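Local coordinates for putative oxidoreductase (Bacteroides fragilis NCTC 9343, PDB 3FHL), which is a putative oxidoreductase of the Gfo/Idh/MocA family that probably uses a nicotinamide dinucleotide cofactor, though its substrate is not known, at residues L332-I335 / R336-A340; Q186-L190 / F191-E195. All coordinates share one frame; numbering follows the deposited sequence.

Contact 1 (L332-I335 / R336-A340); sequences LNVI and RIIEA
I335 and E339 meet one turn apart on helix 328-347, an alpha helix of the C-terminal alpha/beta domain that packs beside helix 180-191. Both segments belong to this one helix, so the contact is local.

The backbone supplies the polar part. Four i to i+4 hydrogen bonds run from R336 N to L332 O, I337 N to N333 O, I338 N to V334 O and E339 N to I335 O. The longest is I337 N to N333 O at 3.3 Å, yet it is nearly straight at the hydrogen (165°). E339 N reaches I335 O at 2.9 Å. I338 N lies in the carbonyl plane of V334, whereas the other three donors are tilted by about 25°.

The apolar part is a single side-chain pair on the buried side. V334 and I338 meet at an angle through their branch ends, V334 CG1 to I338 CD1 at 4.1 Å. V334 CG1 is anti to the backbone N (chi1 166°), which directs this methyl toward the next turn. I337 and I338 both touch I184 of helix 180-191. L332 touches I109 of helix 102-115, in the Rossmann-fold part of the chain.

The polar ends lie toward the outside. N333 OD1 accepts a hydrogen bond from Q329 NE2, one turn earlier. R336 is extended from CG to NE, and its side chain touches L353, the last modelled residue. E339 starts with CG beside its backbone N, then runs extended across I335. Its CG sits 3.3 Å from I335 O, and its OE2 lies 3.7 Å from the methyl I335 CG2.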
ATOM      1  N   LEU C 332       3.520  15.539 -20.450  1.00 33.36           N
ATOM      2  CA  LEU C 332       2.115  15.880 -20.631  1.00 34.92           C
ATOM      3  C   LEU C 332       1.256  14.677 -20.267  1.00 33.90           C
ATOM      4  O   LEU C 332       0.205  14.834 -19.651  1.00 33.56           O
ATOM      5  CB  LEU C 332       1.814  16.336 -22.057  1.00 34.42           C
ATOM      6  CG  LEU C 332       2.430  17.637 -22.570  1.00 30.59           C
ATOM      7  CD1 LEU C 332       1.616  18.057 -23.776  1.00 31.71           C
ATOM      8  CD2 LEU C 332       2.440  18.758 -21.530  1.00 32.75           C
ATOM      9  N   ASN C 333       1.722  13.488 -20.648  1.00 29.72           N
ATOM     10  CA  ASN C 333       1.083  12.225 -20.282  1.00 33.69           C
ATOM     11  C   ASN C 333       1.042  12.012 -18.771  1.00 35.62           C
ATOM     12  O   ASN C 333       0.020  11.594 -18.214  1.00 35.71           O
ATOM     13  CB  ASN C 333       1.810  11.058 -20.956  1.00 29.85           C
ATOM     14  CG  ASN C 333       1.605  11.028 -22.466  1.00 40.28           C
ATOM     15  OD1 ASN C 333       0.802  11.790 -23.011  1.00 35.47           O
ATOM     16  ND2 ASN C 333       2.325  10.134 -23.145  1.00 34.09           N
ATOM     17  N   VAL C 334       2.158  12.320 -18.120  1.00 33.59           N
ATOM     18  CA  VAL C 334       2.265  12.243 -16.665  1.00 32.81           C
ATOM     19  C   VAL C 334       1.272  13.184 -15.994  1.00 31.79           C
ATOM     20  O   VAL C 334       0.562  12.775 -15.076  1.00 28.35           O
ATOM     21  CB  VAL C 334       3.700  12.521 -16.215  1.00 31.73           C
ATOM     22  CG1 VAL C 334       3.787  12.793 -14.713  1.00 30.61           C
ATOM     23  CG2 VAL C 334       4.563  11.351 -16.601  1.00 30.04           C
ATOM     24  N   ILE C 335       1.197  14.418 -16.494  1.00 30.94           N
ATOM     25  CA  ILE C 335       0.291  15.453 -15.975  1.00 32.41           C
ATOM     26  C   ILE C 335      -1.179  15.078 -16.152  1.00 35.17           C
ATOM     27  O   ILE C 335      -2.001  15.396 -15.293  1.00 34.81           O
ATOM     28  CB  ILE C 335       0.609  16.853 -16.575  1.00 34.89           C
ATOM     29  CG1 ILE C 335       1.874  17.419 -15.928  1.00 34.30           C
ATOM     30  CG2 ILE C 335      -0.554  17.849 -16.389  1.00 35.10           C
ATOM     31  CD1 ILE C 335       2.449  18.627 -16.655  1.00 39.64           C
ATOM     32  N   ARG C 336      -1.500  14.382 -17.241  1.00 33.87           N
ATOM     33  CA  ARG C 336      -2.842  13.875 -17.445  1.00 32.87           C
ATOM     34  C   ARG C 336      -3.233  12.905 -16.320  1.00 37.66           C
ATOM     35  O   ARG C 336      -4.333  13.012 -15.760  1.00 31.47           O
ATOM     36  CB  ARG C 336      -2.955  13.170 -18.796  1.00 36.31           C
ATOM     37  CG  ARG C 336      -4.348  12.648 -19.112  1.00 42.19           C
ATOM     38  CD  ARG C 336      -4.419  12.176 -20.553  1.00 54.25           C
ATOM     39  NE  ARG C 336      -5.721  11.621 -20.913  1.00 60.79           N
ATOM     40  CZ  ARG C 336      -5.899  10.691 -21.847  1.00 64.81           C
ATOM     41  NH1 ARG C 336      -4.855  10.199 -22.508  1.00 66.54           N
ATOM     42  NH2 ARG C 336      -7.118  10.240 -22.113  1.00 69.57           N
ATOM     43  N   ILE C 337      -2.327  11.976 -15.998  1.00 32.83           N
ATOM     44  CA  ILE C 337      -2.514  11.056 -14.868  1.00 32.78           C
ATOM     45  C   ILE C 337      -2.642  11.789 -13.524  1.00 34.06           C
ATOM     46  O   ILE C 337      -3.533  11.466 -12.732  1.00 32.42           O
ATOM     47  CB  ILE C 337      -1.402   9.969 -14.809  1.00 32.23           C
ATOM     48  CG1 ILE C 337      -1.302   9.221 -16.140  1.00 32.62           C
ATOM     49  CG2 ILE C 337      -1.648   8.968 -13.660  1.00 30.32           C
ATOM     50  CD1 ILE C 337      -2.569   8.537 -16.553  1.00 41.98           C
ATOM     51  N   ILE C 338      -1.781  12.777 -13.282  1.00 29.77           N
ATOM     52  CA  ILE C 338      -1.841  13.589 -12.060  1.00 32.07           C
ATOM     53  C   ILE C 338      -3.198  14.303 -11.930  1.00 34.40           C
ATOM     54  O   ILE C 338      -3.815  14.293 -10.869  1.00 31.45           O
ATOM     55  CB  ILE C 338      -0.702  14.618 -12.003  1.00 27.54           C
ATOM     56  CG1 ILE C 338       0.640  13.925 -11.742  1.00 33.28           C
ATOM     57  CG2 ILE C 338      -0.963  15.671 -10.920  1.00 28.66           C
ATOM     58  CD1 ILE C 338       1.846  14.872 -11.753  1.00 34.71           C
ATOM     59  N   GLU C 339      -3.667  14.893 -13.026  1.00 34.81           N
ATOM     60  CA  GLU C 339      -4.954  15.571 -13.034  1.00 36.43           C
ATOM     61  C   GLU C 339      -6.091  14.586 -12.792  1.00 32.60           C
ATOM     62  O   GLU C 339      -7.030  14.907 -12.072  1.00 35.02           O
ATOM     63  CB  GLU C 339      -5.144  16.363 -14.333  1.00 33.72           C
ATOM     64  CG  GLU C 339      -4.279  17.637 -14.373  1.00 40.15           C
ATOM     65  CD  GLU C 339      -4.331  18.372 -15.714  1.00 47.89           C
ATOM     66  OE1 GLU C 339      -4.902  17.837 -16.695  1.00 51.13           O
ATOM     67  OE2 GLU C 339      -3.787  19.493 -15.785  1.00 52.43           O
ATOM     68  N   ALA C 340      -5.987  13.387 -13.365  1.00 29.72           N
ATOM     69  CA  ALA C 340      -6.977  12.328 -13.123  1.00 31.92           C
ATOM     70  C   ALA C 340      -6.992  11.857 -11.671  1.00 31.76           C
ATOM     71  O   ALA C 340      -8.051  11.560 -11.131  1.00 33.03           O
ATOM     72  CB  ALA C 340      -6.763  11.169 -14.049  1.00 26.59           C
TER

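Contact 2 (Q186-L190 / F191-E195); sequences QAIQL and FGMPE
L190 lays its CB over the ring of the next residue, F191, at the end of helix 180-191. This is the tight part of the contact. L190 CB stands 3.6 Å from the centroid of the F191 ring and 9° off its normal, a CH-pi contact over the face. L190 CD1 follows toward the rim and comes 3.9 Å from F191 CE2. The two side chains run side by side. F191 CG is anti to its own carbonyl carbon (chi1 -53°), which turns the ring back along the helix toward L190. Y149 of strand 146-154 meets the same ring edge-to-face.

The backbone closes the last turn. F191 N donates to A187 O and G192 N donates to I188 O, each at 2.9 Å.

The other side is looser. M193, bent at chi2 and chi3, lays its sulfur across the end of I188, with I188 CD1 to M193 SD at 3.7 Å. A water spans the gap between A187 O and G192 O. It donates to G192 O at 2.7 Å and only weakly to A187 O, which also takes the F191 N bond.

G192 leaves the helix with positive phi (90°), a backbone region glycine reaches easily. This is a glycine-terminated helix C-terminus, leading here into strand 194-202 of the C-terminal domain's mixed sheet.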
ATOM      1  N   GLN C 186       7.735   6.704 -14.331  1.00 26.68           N
ATOM      2  CA  GLN C 186       8.297   5.359 -14.297  1.00 27.24           C
ATOM      3  C   GLN C 186       7.275   4.293 -14.644  1.00 30.19           C
ATOM      4  O   GLN C 186       7.582   3.391 -15.425  1.00 27.77           O
ATOM      5  CB  GLN C 186       8.898   5.061 -12.921  1.00 25.43           C
ATOM      6  CG  GLN C 186      10.220   5.800 -12.602  1.00 21.74           C
ATOM      7  CD  GLN C 186      10.671   5.557 -11.166  1.00 29.65           C
ATOM      8  OE1 GLN C 186       9.897   5.065 -10.349  1.00 27.26           O
ATOM      9  NE2 GLN C 186      11.925   5.904 -10.852  1.00 24.60           N
ATOM     10  N   ALA C 187       6.059   4.390 -14.085  1.00 29.73           N
ATOM     11  CA  ALA C 187       5.046   3.351 -14.333  1.00 26.53           C
ATOM     12  C   ALA C 187       4.598   3.329 -15.785  1.00 26.91           C
ATOM     13  O   ALA C 187       4.427   2.251 -16.365  1.00 28.02           O
ATOM     14  CB  ALA C 187       3.832   3.504 -13.396  1.00 23.47           C
ATOM     15  N   ILE C 188       4.419   4.518 -16.357  1.00 25.55           N
ATOM     16  CA  ILE C 188       4.060   4.660 -17.790  1.00 29.29           C
ATOM     17  C   ILE C 188       5.157   4.110 -18.705  1.00 28.76           C
ATOM     18  O   ILE C 188       4.866   3.414 -19.685  1.00 25.62           O
ATOM     19  CB  ILE C 188       3.746   6.131 -18.166  1.00 28.84           C
ATOM     20  CG1 ILE C 188       2.485   6.616 -17.439  1.00 30.26           C
ATOM     21  CG2 ILE C 188       3.557   6.304 -19.692  1.00 34.48           C
ATOM     22  CD1 ILE C 188       2.336   8.140 -17.489  1.00 35.39           C
ATOM     23  N   GLN C 189       6.418   4.389 -18.372  1.00 29.05           N
ATOM     24  CA  GLN C 189       7.538   3.822 -19.139  1.00 29.56           C
ATOM     25  C   GLN C 189       7.510   2.293 -19.185  1.00 33.14           C
ATOM     26  O   GLN C 189       7.737   1.686 -20.240  1.00 31.01           O
ATOM     27  CB  GLN C 189       8.890   4.340 -18.618  1.00 31.15           C
ATOM     28  CG  GLN C 189       9.180   5.784 -19.037  1.00 32.93           C
ATOM     29  CD  GLN C 189       9.151   5.973 -20.564  1.00 42.06           C
ATOM     30  OE1 GLN C 189       9.955   5.379 -21.284  1.00 41.02           O
ATOM     31  NE2 GLN C 189       8.221   6.797 -21.052  1.00 32.86           N
ATOM     32  N   LEU C 190       7.200   1.662 -18.057  1.00 28.57           N
ATOM     33  CA  LEU C 190       7.181   0.204 -18.027  1.00 27.31           C
ATOM     34  C   LEU C 190       5.928  -0.433 -18.605  1.00 28.11           C
ATOM     35  O   LEU C 190       6.023  -1.481 -19.227  1.00 32.90           O
ATOM     36  CB  LEU C 190       7.409  -0.326 -16.608  1.00 26.66           C
ATOM     37  CG  LEU C 190       8.688   0.086 -15.878  1.00 34.32           C
ATOM     38  CD1 LEU C 190       8.656  -0.443 -14.457  1.00 29.41           C
ATOM     39  CD2 LEU C 190       9.938  -0.403 -16.594  1.00 33.29           C
ATOM     40  N   PHE C 191       4.764   0.187 -18.400  1.00 28.62           N
ATOM     41  CA  PHE C 191       3.492  -0.531 -18.584  1.00 31.90           C
ATOM     42  C   PHE C 191       2.494   0.168 -19.485  1.00 28.50           C
ATOM     43  O   PHE C 191       1.475  -0.414 -19.822  1.00 31.00           O
ATOM     44  CB  PHE C 191       2.811  -0.812 -17.229  1.00 26.93           C
ATOM     45  CG  PHE C 191       3.695  -1.499 -16.236  1.00 31.30           C
ATOM     46  CD1 PHE C 191       4.162  -2.784 -16.475  1.00 28.41           C
ATOM     47  CD2 PHE C 191       4.077  -0.854 -15.071  1.00 25.45           C
ATOM     48  CE1 PHE C 191       5.004  -3.420 -15.566  1.00 31.73           C
ATOM     49  CE2 PHE C 191       4.894  -1.485 -14.153  1.00 24.09           C
ATOM     50  CZ  PHE C 191       5.364  -2.768 -14.399  1.00 25.72           C
ATOM     51  N   GLY C 192       2.772   1.417 -19.843  1.00 30.21           N
ATOM     52  CA  GLY C 192       1.865   2.188 -20.705  1.00 33.97           C
ATOM     53  C   GLY C 192       0.821   2.977 -19.935  1.00 35.84           C
ATOM     54  O   GLY C 192       0.793   2.966 -18.699  1.00 36.19           O
ATOM     55  N   MET C 193      -0.036   3.676 -20.669  1.00 30.27           N
ATOM     56  CA  MET C 193      -1.120   4.447 -20.076  1.00 30.85           C
ATOM     57  C   MET C 193      -2.280   3.554 -19.610  1.00 31.70           C
ATOM     58  O   MET C 193      -2.655   2.599 -20.304  1.00 30.76           O
ATOM     59  CB  MET C 193      -1.597   5.554 -21.031  1.00 33.19           C
ATOM     60  CG  MET C 193      -0.562   6.664 -21.246  1.00 29.67           C
ATOM     61  SD  MET C 193      -0.376   7.873 -19.919  1.00 28.12           S
ATOM     62  CE  MET C 193      -1.809   8.927 -20.170  1.00 34.00           C
ATOM     63  N   PRO C 194      -2.842   3.853 -18.420  1.00 31.64           N
ATOM     64  CA  PRO C 194      -3.954   3.058 -17.894  1.00 34.43           C
ATOM     65  C   PRO C 194      -5.310   3.403 -18.538  1.00 32.25           C
ATOM     66  O   PRO C 194      -5.494   4.502 -19.067  1.00 33.33           O
ATOM     67  CB  PRO C 194      -3.957   3.436 -16.412  1.00 32.16           C
ATOM     68  CG  PRO C 194      -3.489   4.830 -16.397  1.00 31.37           C
ATOM     69  CD  PRO C 194      -2.476   4.944 -17.498  1.00 31.46           C
ATOM     70  N   GLU C 195      -6.255   2.478 -18.476  1.00 33.11           N
ATOM     71  CA  GLU C 195      -7.635   2.791 -18.858  1.00 33.81           C
ATOM     72  C   GLU C 195      -8.318   3.713 -17.855  1.00 33.20           C
ATOM     73  O   GLU C 195      -9.127   4.565 -18.235  1.00 32.77           O
ATOM     74  CB  GLU C 195      -8.448   1.512 -18.990  1.00 34.16           C
ATOM     75  CG  GLU C 195      -7.990   0.607 -20.104  1.00 34.82           C
ATOM     76  CD  GLU C 195      -8.756  -0.695 -20.122  1.00 47.11           C
ATOM     77  OE1 GLU C 195      -9.855  -0.744 -19.532  1.00 43.19           O
ATOM     78  OE2 GLU C 195      -8.260  -1.668 -20.724  1.00 51.28           O
TER
HETATM   79  O   HOH W   1       1.444   2.428 -16.088  1.00 40.65           O

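In the fold
Contacts 1 and 2 lie in the C-terminal domain, with centres about 12 Å apart, and they touch directly. Contact 2 comes first in the chain. I337 of contact 1 touches two residues of contact 2: its CD1 lies 3.7 Å from P194 CD and the same distance from M193 CE. V334 CG2 adds a further point, 4.0 Å from I188 CD1. Helix 328-347 thus packs against both the end of helix 180-191 and the start of strand 194-202. A187 and P194 also both touch L218 of strand 213-221 in the mixed sheet. The contacts are structural packing between helices and sheet; neither includes a known ligand site.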